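Local coordinates for protein cycloalternan-forming enzyme (Listeria monocytogenes serovar 1/2a, PDB 5F7U) that belongs to glycoside hydrolase family 31, with a TIM-barrel domain flanked by beta-rich domains and a family 6 carbohydrate-binding module, at residues A[34-39]-A[81-86]; A[373-378]-A[399-404]; A[412-417]-A[430-435]. The protein carries 1 engineered substitution. All blocks are in the same frame, centred on the assembly; numbering follows the deposited sequence.

Contact 1: A[34-39]-A[81-86]; sequences EDVILN and ADLGKF
Leu38 and Ala81 face each other as an antiparallel hydrogen-bonded pair: Leu38 N reaches Ala81 O at 2.8 Å, and Ala81 N returns to Leu38 O at 2.9 Å. Farther along, Leu83 N donates to Val36 O, and Val36 N bonds Gly84 O. A water carries the link from Glu34 O to Phe86 N.

These bonds zip strand 36-43 to strand 76-84 in the N-terminal domain, whose family belongs to the E-set clan of immunoglobulin-like beta sandwiches. Branched Val36, Leu38 and Leu83 suit its buried side: Leu83 CD1 touches Leu38 CD1 at 4.0 Å, and Val36 CG2 lies at the edge of the Phe86 ring, 3.9 Å from Phe86 CE2. Ala81 is small enough to fit against Val53 of strand 49-57.

The face of Ile37 and Asp82 is mixed: Ile37 CD1 packs 3.5 Å from Asp82 OD1. Asp82, its CG swung opposite the backbone N (chi1 -173°), takes Gly84 N onto OD1 at 3.0 Å, an Asx turn that ends on Gly84, whose backbone angles would press a CB against the carbonyl O before it. Asp35 OD1 lies 2.5 Å from Asp82 OD1, the carboxylates turned 75° apart; so close an approach suggests one acid holds a proton.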
loop_
_atom_site.group_PDB
_atom_site.type_symbol
_atom_site.label_atom_id
_atom_site.label_comp_id
_atom_site.label_asym_id
_atom_site.label_seq_id
_atom_site.Cartn_x
_atom_site.Cartn_y
_atom_site.Cartn_z
ATOM N N GLU A 34 40.443 7.503 -7.550
ATOM C CA GLU A 34 39.588 7.281 -8.727
ATOM C C GLU A 34 40.021 8.127 -9.916
ATOM O O GLU A 34 40.141 9.348 -9.821
ATOM C CB GLU A 34 38.105 7.539 -8.409
ATOM C CG GLU A 34 37.574 6.615 -7.322
ATOM C CD GLU A 34 36.090 6.793 -7.054
ATOM O OE1 GLU A 34 35.570 7.923 -7.221
ATOM O OE2 GLU A 34 35.449 5.805 -6.622
ATOM N N ASP A 35 40.244 7.463 -11.043
ATOM C CA ASP A 35 40.550 8.162 -12.279
ATOM C C ASP A 35 39.362 9.016 -12.746
ATOM O O ASP A 35 38.232 8.538 -12.785
ATOM C CB ASP A 35 40.953 7.162 -13.363
ATOM C CG ASP A 35 41.333 7.843 -14.639
ATOM O OD1 ASP A 35 42.173 8.769 -14.564
ATOM O OD2 ASP A 35 40.808 7.461 -15.709
ATOM N N VAL A 36 39.631 10.282 -13.076
ATOM C CA VAL A 36 38.575 11.251 -13.410
ATOM C C VAL A 36 38.618 11.531 -14.908
ATOM O O VAL A 36 39.630 12.006 -15.438
ATOM C CB VAL A 36 38.715 12.558 -12.609
ATOM C CG1 VAL A 36 37.598 13.553 -12.966
ATOM C CG2 VAL A 36 38.721 12.268 -11.104
ATOM N N ILE A 37 37.518 11.199 -15.579
ATOM C CA ILE A 37 37.358 11.446 -17.015
ATOM C C ILE A 37 36.326 12.531 -17.266
ATOM O O ILE A 37 35.241 12.530 -16.654
ATOM C CB ILE A 37 36.918 10.158 -17.769
ATOM C CG1 ILE A 37 37.942 9.021 -17.569
ATOM C CG2 ILE A 37 36.662 10.425 -19.267
ATOM C CD1 ILE A 37 39.313 9.279 -18.163
ATOM N N LEU A 38 36.653 13.431 -18.190
ATOM C CA LEU A 38 35.721 14.465 -18.640
ATOM C C LEU A 38 35.282 14.207 -20.068
ATOM O O LEU A 38 36.108 14.131 -20.986
ATOM C CB LEU A 38 36.344 15.857 -18.525
ATOM C CG LEU A 38 37.070 16.224 -17.243
ATOM C CD1 LEU A 38 37.700 17.605 -17.434
ATOM C CD2 LEU A 38 36.130 16.232 -16.042
ATOM N N ASN A 39 33.975 14.067 -20.242
ATOM C CA ASN A 39 33.390 13.905 -21.574
ATOM C C ASN A 39 32.932 15.254 -22.102
ATOM O O ASN A 39 32.142 15.934 -21.458
ATOM C CB ASN A 39 32.249 12.895 -21.523
ATOM C CG ASN A 39 32.740 11.529 -21.107
ATOM O OD1 ASN A 39 33.408 10.859 -21.885
ATOM N ND2 ASN A 39 32.474 11.137 -19.853
ATOM N N ALA A 81 38.797 13.681 -21.841
ATOM C CA ALA A 81 39.976 14.256 -21.188
ATOM C C ALA A 81 40.202 13.523 -19.877
ATOM O O ALA A 81 39.275 13.416 -19.061
ATOM C CB ALA A 81 39.773 15.739 -20.941
ATOM N N ASP A 82 41.424 13.017 -19.685
ATOM C CA ASP A 82 41.759 12.222 -18.495
ATOM C C ASP A 82 42.564 13.070 -17.520
ATOM O O ASP A 82 43.690 13.448 -17.816
ATOM C CB ASP A 82 42.552 10.965 -18.904
ATOM C CG ASP A 82 42.798 10.007 -17.744
ATOM O OD1 ASP A 82 42.331 10.258 -16.612
ATOM O OD2 ASP A 82 43.462 8.976 -17.977
ATOM N N LEU A 83 41.975 13.384 -16.362
ATOM C CA LEU A 83 42.643 14.202 -15.355
ATOM C C LEU A 83 43.540 13.394 -14.415
ATOM O O LEU A 83 44.314 13.966 -13.635
ATOM C CB LEU A 83 41.614 14.993 -14.526
ATOM C CG LEU A 83 40.770 16.054 -15.236
ATOM C CD1 LEU A 83 39.823 16.694 -14.227
ATOM C CD2 LEU A 83 41.630 17.125 -15.894
ATOM N N GLY A 84 43.440 12.071 -14.499
ATOM C CA GLY A 84 44.133 11.186 -13.579
ATOM C C GLY A 84 43.394 11.026 -12.260
ATOM O O GLY A 84 42.199 11.367 -12.146
ATOM N N LYS A 85 44.110 10.499 -11.268
ATOM C CA LYS A 85 43.563 10.219 -9.930
ATOM C C LYS A 85 44.027 11.266 -8.940
ATOM O O LYS A 85 45.050 11.920 -9.158
ATOM C CB LYS A 85 44.082 8.884 -9.395
ATOM C CG LYS A 85 43.709 7.651 -10.177
ATOM C CD LYS A 85 44.646 6.534 -9.744
ATOM C CE LYS A 85 44.241 5.208 -10.365
ATOM N NZ LYS A 85 45.328 4.203 -10.184
ATOM N N PHE A 86 43.308 11.380 -7.825
ATOM C CA PHE A 86 43.588 12.398 -6.827
ATOM C C PHE A 86 43.592 11.855 -5.406
ATOM O O PHE A 86 43.173 10.717 -5.161
ATOM C CB PHE A 86 42.584 13.551 -6.978
ATOM C CG PHE A 86 42.667 14.214 -8.305
ATOM C CD1 PHE A 86 43.685 15.129 -8.575
ATOM C CD2 PHE A 86 41.748 13.894 -9.320
ATOM C CE1 PHE A 86 43.792 15.722 -9.836
ATOM C CE2 PHE A 86 41.847 14.487 -10.575
ATOM C CZ PHE A 86 42.867 15.405 -10.829
HETATM O O HOH W 1 40.526 10.911 -7.600
#

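Contact 2: A[373-378]-A[399-404]; sequences EWDRES and LEQWSD. With MG (magnesium ion), chain J; GLC (alpha-D-glucopyranose), chain F; GLC (alpha-D-glucopyranose), chain B.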
loop_
_atom_site.group_PDB
_atom_site.type_symbol
_atom_site.label_atom_id
_atom_site.label_comp_id
_atom_site.label_asym_id
_atom_site.label_seq_id
_atom_site.Cartn_x
_atom_site.Cartn_y
_atom_site.Cartn_z
ATOM N N GLU A 373 -10.088 7.679 -22.976
ATOM C CA GLU A 373 -10.883 7.961 -24.186
ATOM C C GLU A 373 -12.134 8.843 -23.997
ATOM O O GLU A 373 -12.695 9.335 -24.988
ATOM C CB GLU A 373 -11.252 6.667 -24.918
ATOM C CG GLU A 373 -12.256 5.782 -24.191
ATOM C CD GLU A 373 -12.354 4.400 -24.822
ATOM O OE1 GLU A 373 -11.388 3.601 -24.711
ATOM O OE2 GLU A 373 -13.421 4.107 -25.426
ATOM N N TRP A 374 -12.577 9.004 -22.748
ATOM C CA TRP A 374 -13.718 9.871 -22.455
ATOM C C TRP A 374 -13.274 11.319 -22.615
ATOM O O TRP A 374 -12.477 11.836 -21.811
ATOM C CB TRP A 374 -14.233 9.614 -21.040
ATOM C CG TRP A 374 -14.780 8.231 -20.844
ATOM C CD1 TRP A 374 -15.165 7.330 -21.820
ATOM C CD2 TRP A 374 -15.023 7.595 -19.591
ATOM N NE1 TRP A 374 -15.618 6.164 -21.227
ATOM C CE2 TRP A 374 -15.560 6.310 -19.867
ATOM C CE3 TRP A 374 -14.835 7.983 -18.250
ATOM C CZ2 TRP A 374 -15.885 5.397 -18.851
ATOM C CZ3 TRP A 374 -15.186 7.069 -17.234
ATOM C CH2 TRP A 374 -15.698 5.806 -17.549
ATOM N N ASP A 375 -13.749 11.960 -23.679
ATOM C CA ASP A 375 -13.228 13.280 -24.034
ATOM C C ASP A 375 -14.294 14.271 -24.448
ATOM O O ASP A 375 -13.977 15.308 -25.039
ATOM C CB ASP A 375 -12.163 13.165 -25.151
ATOM C CG ASP A 375 -12.768 12.808 -26.516
ATOM O OD1 ASP A 375 -13.760 12.038 -26.579
ATOM O OD2 ASP A 375 -12.219 13.283 -27.539
ATOM N N ARG A 376 -15.550 13.951 -24.156
ATOM C CA ARG A 376 -16.661 14.835 -24.508
ATOM C C ARG A 376 -17.862 14.516 -23.642
ATOM O O ARG A 376 -17.929 13.453 -23.028
ATOM C CB ARG A 376 -17.011 14.711 -26.003
ATOM C CG ARG A 376 -17.393 13.298 -26.454
ATOM C CD ARG A 376 -17.262 13.184 -27.978
ATOM N NE ARG A 376 -15.861 12.980 -28.361
ATOM C CZ ARG A 376 -15.335 13.269 -29.551
ATOM N NH1 ARG A 376 -16.069 13.819 -30.517
ATOM N NH2 ARG A 376 -14.047 13.031 -29.772
ATOM N N GLU A 377 -18.812 15.442 -23.603
ATOM C CA GLU A 377 -20.021 15.258 -22.806
ATOM C C GLU A 377 -20.768 13.972 -23.126
ATOM O O GLU A 377 -21.239 13.296 -22.213
ATOM C CB GLU A 377 -20.934 16.456 -23.001
ATOM C CG GLU A 377 -20.541 17.555 -22.048
ATOM C CD GLU A 377 -21.048 18.933 -22.440
ATOM O OE1 GLU A 377 -21.536 19.153 -23.580
ATOM O OE2 GLU A 377 -20.895 19.815 -21.579
ATOM N N SER A 378 -20.871 13.618 -24.406
ATOM C CA SER A 378 -21.610 12.397 -24.762
ATOM C C SER A 378 -20.919 11.142 -24.248
ATOM O O SER A 378 -21.591 10.149 -23.980
ATOM C CB SER A 378 -21.863 12.286 -26.259
ATOM O OG SER A 378 -20.675 12.401 -27.023
ATOM N N LEU A 399 -12.035 12.277 -15.146
ATOM C CA LEU A 399 -11.830 12.761 -16.514
ATOM C C LEU A 399 -10.381 13.142 -16.712
ATOM O O LEU A 399 -9.839 13.930 -15.942
ATOM C CB LEU A 399 -12.720 13.973 -16.843
ATOM C CG LEU A 399 -14.177 13.664 -17.181
ATOM C CD1 LEU A 399 -14.854 14.995 -17.449
ATOM C CD2 LEU A 399 -14.255 12.774 -18.419
ATOM N N GLU A 400 -9.778 12.595 -17.762
ATOM C CA GLU A 400 -8.418 12.932 -18.129
ATOM C C GLU A 400 -8.376 13.837 -19.331
ATOM O O GLU A 400 -7.731 14.902 -19.285
ATOM C CB GLU A 400 -7.594 11.669 -18.385
ATOM C CG GLU A 400 -7.437 10.817 -17.139
ATOM C CD GLU A 400 -6.340 9.786 -17.250
ATOM O OE1 GLU A 400 -6.054 9.310 -18.381
ATOM O OE2 GLU A 400 -5.761 9.450 -16.190
ATOM N N GLN A 401 -9.072 13.431 -20.390
ATOM C CA GLN A 401 -9.035 14.133 -21.663
ATOM C C GLN A 401 -10.125 15.225 -21.693
ATOM O O GLN A 401 -11.032 15.234 -22.542
ATOM C CB GLN A 401 -9.159 13.118 -22.801
ATOM C CG GLN A 401 -8.597 13.632 -24.110
ATOM C CD GLN A 401 -8.655 12.659 -25.268
ATOM O OE1 GLN A 401 -8.426 13.082 -26.394
ATOM N NE2 GLN A 401 -8.991 11.390 -25.026
ATOM N N TRP A 402 -10.002 16.158 -20.749
ATOM C CA TRP A 402 -11.045 17.149 -20.487
ATOM C C TRP A 402 -10.671 18.557 -20.929
ATOM O O TRP A 402 -11.548 19.393 -21.157
ATOM C CB TRP A 402 -11.412 17.158 -18.984
ATOM C CG TRP A 402 -10.344 17.768 -18.081
ATOM C CD1 TRP A 402 -9.317 17.100 -17.454
ATOM C CD2 TRP A 402 -10.229 19.149 -17.684
ATOM N NE1 TRP A 402 -8.566 17.983 -16.707
ATOM C CE2 TRP A 402 -9.094 19.246 -16.843
ATOM C CE3 TRP A 402 -10.970 20.324 -17.974
ATOM C CZ2 TRP A 402 -8.684 20.461 -16.268
ATOM C CZ3 TRP A 402 -10.555 21.537 -17.407
ATOM C CH2 TRP A 402 -9.419 21.591 -16.557
ATOM N N SER A 403 -9.373 18.837 -20.997
ATOM C CA SER A 403 -8.918 20.213 -21.107
ATOM C C SER A 403 -8.496 20.600 -22.521
ATOM O O SER A 403 -8.509 19.781 -23.439
ATOM C CB SER A 403 -7.767 20.476 -20.110
ATOM O OG SER A 403 -6.536 20.017 -20.633
ATOM N N ASP A 404 -8.095 21.858 -22.670
ATOM C CA ASP A 404 -7.507 22.371 -23.910
ATOM C C ASP A 404 -6.161 21.727 -24.294
ATOM O O ASP A 404 -5.638 21.988 -25.380
ATOM C CB ASP A 404 -7.380 23.912 -23.820
ATOM C CG ASP A 404 -6.423 24.385 -22.709
ATOM O OD1 ASP A 404 -5.799 23.556 -22.006
ATOM O OD2 ASP A 404 -6.281 25.617 -22.537
HETATM MG MG MG J . -13.956 9.858 -26.712
HETATM C C1 GLC F . -0.109 8.989 -17.213
HETATM C C2 GLC F . -0.944 8.213 -16.171
HETATM C C3 GLC F . -2.150 7.478 -16.789
HETATM C C4 GLC F . -2.991 8.448 -17.634
HETATM C C5 GLC F . -2.107 9.321 -18.537
HETATM C C6 GLC F . -2.875 10.407 -19.273
HETATM O O2 GLC F . -0.096 7.385 -15.369
HETATM O O3 GLC F . -2.992 6.903 -15.773
HETATM O O4 GLC F . -3.924 7.712 -18.446
HETATM O O5 GLC F . -0.996 9.932 -17.848
HETATM O O6 GLC F . -1.942 10.994 -20.201
HETATM C C1 GLC B . -2.554 11.174 -21.503
HETATM C C2 GLC B . -1.512 11.702 -22.499
HETATM C C3 GLC B . -1.226 13.192 -22.270
HETATM C C4 GLC B . -2.519 14.006 -22.235
HETATM C C5 GLC B . -3.433 13.409 -21.153
HETATM C C6 GLC B . -4.740 14.161 -20.938
HETATM O O2 GLC B . -0.285 10.985 -22.349
HETATM O O3 GLC B . -0.360 13.693 -23.295
HETATM O O4 GLC B . -2.204 15.374 -21.948
HETATM O O5 GLC B . -3.711 12.030 -21.471
HETATM O O6 GLC B . -5.577 13.970 -22.083
HETATM O O HOH W 2 -10.860 11.001 -19.773
HETATM O O HOH W 3 -11.881 16.990 -24.514
HETATM O O HOH W 4 -10.595 15.467 -27.732
HETATM O O HOH W 5 -14.726 7.663 -26.684
HETATM O O HOH W 6 -15.343 10.085 -28.389
HETATM O O HOH W 7 -11.907 9.778 -27.808
#
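Gln401 packs against Asp375 where two loops of the family 31 TIM barrel meet, one after strand 367-369 and the other after strand 396-399, at the C-terminal ends of the parallel strands. Gln401 CB starts beside the backbone, 3.7 Å from Trp374 O. A chi1 of -157° turns CG away from the backbone N and sends the extended chain alongside Asp375. Gln401 CG lies 3.7 Å from Asp375 CB and equally far from O6 of an alpha-D-glucopyranose, and Gln401 CD comes within 3.5 Å of Asp375 CB, the amide and carboxylate planes 41° apart. At the tip the amide divides its work: NE2 donates to Asn372 O, and OE1 receives a weak bond from a water that also donates to Asp375 OD2. A long, flat amide suits this place, since its stem packs against Asp375 CB and Trp374 O while its end can both give and accept.

No direct hydrogen bond joins the segments. One water bridges Trp374 O and Glu400 N, a second Asp375 O and Gln401 O, and Leu399 CD2 adds apolar contact with Trp374 CB.

Glu373 O and Asp375 OD1 bind the magnesium ion, completed by three waters and Asp379. Arg376 grips the Asp375 carboxylate side-on, NE to OD1 and NH2 to OD2, a two-nitrogen salt bridge that should limit rotation of the carboxylate. On the other loop, Glu400 OE2 is salt-bridged to Lys535, and Asn372 donates to OE1. Glu400 OE1 also receives a hydrogen bond from O4 of a second alpha-D-glucopyranose at 2.7 Å.

Contact 3: A[412-417]-A[430-435]; sequences NNATYT and FTFNGK. With GLC (alpha-D-glucopyranose), chain C.
Thr415 places OG1 between its own backbone N and carbonyl carbon (chi1 57°), while Asn433 carries CG beside its backbone N (chi1 -53°), and the two side chains meet at about a right angle. Asn433 ND2 thereby gives one bond to Asn413 O at 3.0 Å and another to Thr415 OG1 at 3.2 Å, both acceptors lying near its amide plane. An asparagine suits the spot because its planar NH2 has two hydrogens, one for each acceptor.

The backbones run antiparallel but make a single beta bridge: Thr415 N bonds Thr431 O, and Thr431 N bonds Thr415 O. Beyond it Asn413 takes over, using a lone pair of OD1 to accept from Lys435 N at 2.9 Å. Gly434, at positive phi and without a side chain, leaves room for Asn413 OD1, which sits 3.7 Å from Gly434 CA. A water links Asn413 ND2 to Lys435 NZ.

At the other end the contact becomes aromatic. Tyr416 and Phe430 lie side by side, their ring planes 81° apart, with Tyr416 CD2 3.7 Å from Phe430 CD1; Ala414 CB touches both Phe430 and Phe432. An alpha-D-glucopyranose rests over a face of Tyr416, which also binds it through its backbone N and O and pairs its OH with the sugar O6 at 2.8 Å.

Phe425 stacks on Phe430 and meets Tyr416 edge-to-face. The whole unit belongs to the long excursion between strand 396-399 and helix 439-448: Asn412 is tied back to Trp402 just after that strand, and Lys435 O accepts from Glu377 N at the start of helix 377-389.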
loop_
_atom_site.group_PDB
_atom_site.type_symbol
_atom_site.label_atom_id
_atom_site.label_comp_id
_atom_site.label_asym_id
_atom_site.label_seq_id
_atom_site.Cartn_x
_atom_site.Cartn_y
_atom_site.Cartn_z
ATOM N N ASN A 412 -11.685 21.849 -22.872
ATOM C CA ASN A 412 -11.470 21.728 -24.312
ATOM C C ASN A 412 -12.552 22.463 -25.112
ATOM O O ASN A 412 -13.739 22.433 -24.752
ATOM C CB ASN A 412 -11.419 20.253 -24.732
ATOM C CG ASN A 412 -10.596 20.039 -25.977
ATOM O OD1 ASN A 412 -9.982 20.992 -26.500
ATOM N ND2 ASN A 412 -10.543 18.783 -26.455
ATOM N N ASN A 413 -12.115 23.148 -26.173
ATOM C CA ASN A 413 -12.998 23.898 -27.092
ATOM C C ASN A 413 -13.611 25.185 -26.514
ATOM O O ASN A 413 -14.340 25.890 -27.233
ATOM C CB ASN A 413 -14.148 23.036 -27.685
ATOM C CG ASN A 413 -13.686 21.752 -28.374
ATOM O OD1 ASN A 413 -14.463 20.804 -28.451
ATOM N ND2 ASN A 413 -12.456 21.717 -28.894
ATOM N N ALA A 414 -13.308 25.520 -25.255
ATOM C CA ALA A 414 -13.832 26.766 -24.657
ATOM C C ALA A 414 -13.150 27.975 -25.285
ATOM O O ALA A 414 -11.938 27.964 -25.527
ATOM C CB ALA A 414 -13.643 26.778 -23.141
ATOM N N THR A 415 -13.938 29.002 -25.564
ATOM C CA THR A 415 -13.388 30.260 -26.079
ATOM C C THR A 415 -13.543 31.333 -25.012
ATOM O O THR A 415 -14.376 31.188 -24.108
ATOM C CB THR A 415 -14.027 30.674 -27.416
ATOM O OG1 THR A 415 -15.452 30.790 -27.270
ATOM C CG2 THR A 415 -13.702 29.651 -28.508
ATOM N N TYR A 416 -12.718 32.382 -25.105
ATOM C CA TYR A 416 -12.565 33.406 -24.051
ATOM C C TYR A 416 -11.609 34.503 -24.538
ATOM O O TYR A 416 -10.831 34.283 -25.478
ATOM C CB TYR A 416 -11.989 32.781 -22.763
ATOM C CG TYR A 416 -10.710 32.000 -23.013
ATOM C CD1 TYR A 416 -9.459 32.642 -22.987
ATOM C CD2 TYR A 416 -10.747 30.629 -23.318
ATOM C CE1 TYR A 416 -8.285 31.935 -23.238
ATOM C CE2 TYR A 416 -9.576 29.917 -23.570
ATOM C CZ TYR A 416 -8.355 30.572 -23.528
ATOM O OH TYR A 416 -7.207 29.872 -23.772
ATOM N N THR A 417 -11.642 35.660 -23.881
ATOM C CA THR A 417 -10.607 36.663 -24.080
ATOM C C THR A 417 -9.437 36.276 -23.180
ATOM O O THR A 417 -9.601 36.133 -21.957
ATOM C CB THR A 417 -11.135 38.073 -23.775
ATOM O OG1 THR A 417 -12.228 38.349 -24.654
ATOM C CG2 THR A 417 -10.042 39.144 -23.974
ATOM N N PHE A 430 -15.990 32.198 -19.903
ATOM C CA PHE A 430 -15.902 31.235 -21.008
ATOM C C PHE A 430 -17.183 31.138 -21.802
ATOM O O PHE A 430 -18.271 31.312 -21.250
ATOM C CB PHE A 430 -15.532 29.861 -20.471
ATOM C CG PHE A 430 -14.215 29.825 -19.776
ATOM C CD1 PHE A 430 -13.020 29.860 -20.511
ATOM C CD2 PHE A 430 -14.157 29.743 -18.384
ATOM C CE1 PHE A 430 -11.789 29.811 -19.862
ATOM C CE2 PHE A 430 -12.927 29.695 -17.730
ATOM C CZ PHE A 430 -11.741 29.717 -18.473
ATOM N N THR A 431 -17.033 30.915 -23.103
ATOM C CA THR A 431 -18.092 30.413 -23.963
ATOM C C THR A 431 -17.756 28.937 -24.210
ATOM O O THR A 431 -16.702 28.606 -24.765
ATOM C CB THR A 431 -18.143 31.196 -25.288
ATOM O OG1 THR A 431 -18.372 32.576 -25.007
ATOM C CG2 THR A 431 -19.250 30.689 -26.210
ATOM N N PHE A 432 -18.654 28.058 -23.788
ATOM C CA PHE A 432 -18.387 26.617 -23.881
ATOM C C PHE A 432 -18.948 26.045 -25.177
ATOM O O PHE A 432 -20.072 26.344 -25.551
ATOM C CB PHE A 432 -18.894 25.903 -22.633
ATOM C CG PHE A 432 -18.147 26.295 -21.389
ATOM C CD1 PHE A 432 -16.833 25.858 -21.189
ATOM C CD2 PHE A 432 -18.740 27.115 -20.425
ATOM C CE1 PHE A 432 -16.129 26.219 -20.038
ATOM C CE2 PHE A 432 -18.042 27.467 -19.272
ATOM C CZ PHE A 432 -16.742 27.022 -19.080
ATOM N N ASN A 433 -18.117 25.278 -25.880
ATOM C CA ASN A 433 -18.393 24.843 -27.246
ATOM C C ASN A 433 -18.058 23.367 -27.432
ATOM O O ASN A 433 -17.356 22.763 -26.609
ATOM C CB ASN A 433 -17.541 25.632 -28.255
ATOM C CG ASN A 433 -17.660 27.140 -28.107
ATOM O OD1 ASN A 433 -18.679 27.737 -28.458
ATOM N ND2 ASN A 433 -16.593 27.768 -27.627
ATOM N N GLY A 434 -18.542 22.811 -28.540
ATOM C CA GLY A 434 -18.027 21.542 -29.070
ATOM C C GLY A 434 -18.190 20.385 -28.108
ATOM O O GLY A 434 -19.301 20.009 -27.780
ATOM N N LYS A 435 -17.070 19.843 -27.643
ATOM C CA LYS A 435 -17.069 18.647 -26.795
ATOM C C LYS A 435 -17.626 18.870 -25.388
ATOM O O LYS A 435 -18.096 17.912 -24.743
ATOM C CB LYS A 435 -15.658 18.051 -26.738
ATOM C CG LYS A 435 -15.211 17.518 -28.091
ATOM C CD LYS A 435 -13.724 17.180 -28.127
ATOM C CE LYS A 435 -13.349 16.742 -29.531
ATOM N NZ LYS A 435 -11.873 16.751 -29.732
HETATM C C1 GLC C . -9.140 30.308 -27.143
HETATM C C2 GLC C . -9.500 31.800 -27.064
HETATM C C3 GLC C . -8.523 32.659 -27.873
HETATM C C4 GLC C . -7.075 32.368 -27.486
HETATM C C5 GLC C . -6.772 30.863 -27.553
HETATM C C6 GLC C . -5.400 30.545 -26.977
HETATM O O2 GLC C . -10.833 32.014 -27.531
HETATM O O3 GLC C . -8.796 34.045 -27.644
HETATM O O4 GLC C . -6.189 33.071 -28.359
HETATM O O5 GLC C . -7.752 30.114 -26.810
HETATM O O6 GLC C . -5.368 30.924 -25.593
HETATM O O HOH W 8 -16.039 24.168 -24.147
HETATM O O HOH W 9 -11.272 19.332 -30.528
#

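Contact 1 stands apart in the N-terminal domain, its centre about 53 Å from that of contact 2 and about 58 Å from that of contact 3. Contacts 2 and 3 share the TIM-barrel domain, with centres about 13 Å apart, and touch through two backbone bonds. Contact 2 is the buried one, whereas the other two are partly buried. Contact 1 relies on a regular strand ladder with an apolar face; contact 2, nearest the barrel strands, joins its loops by Gln401 packing and bridging waters, with a magnesium site on one loop and a sugar-binding acid on the other; contact 3, farther out, has a single beta bridge supplemented by asparagine side-chain bonds and aromatic rings. Contacts 2 and 3 each bind sugar, in separate pockets.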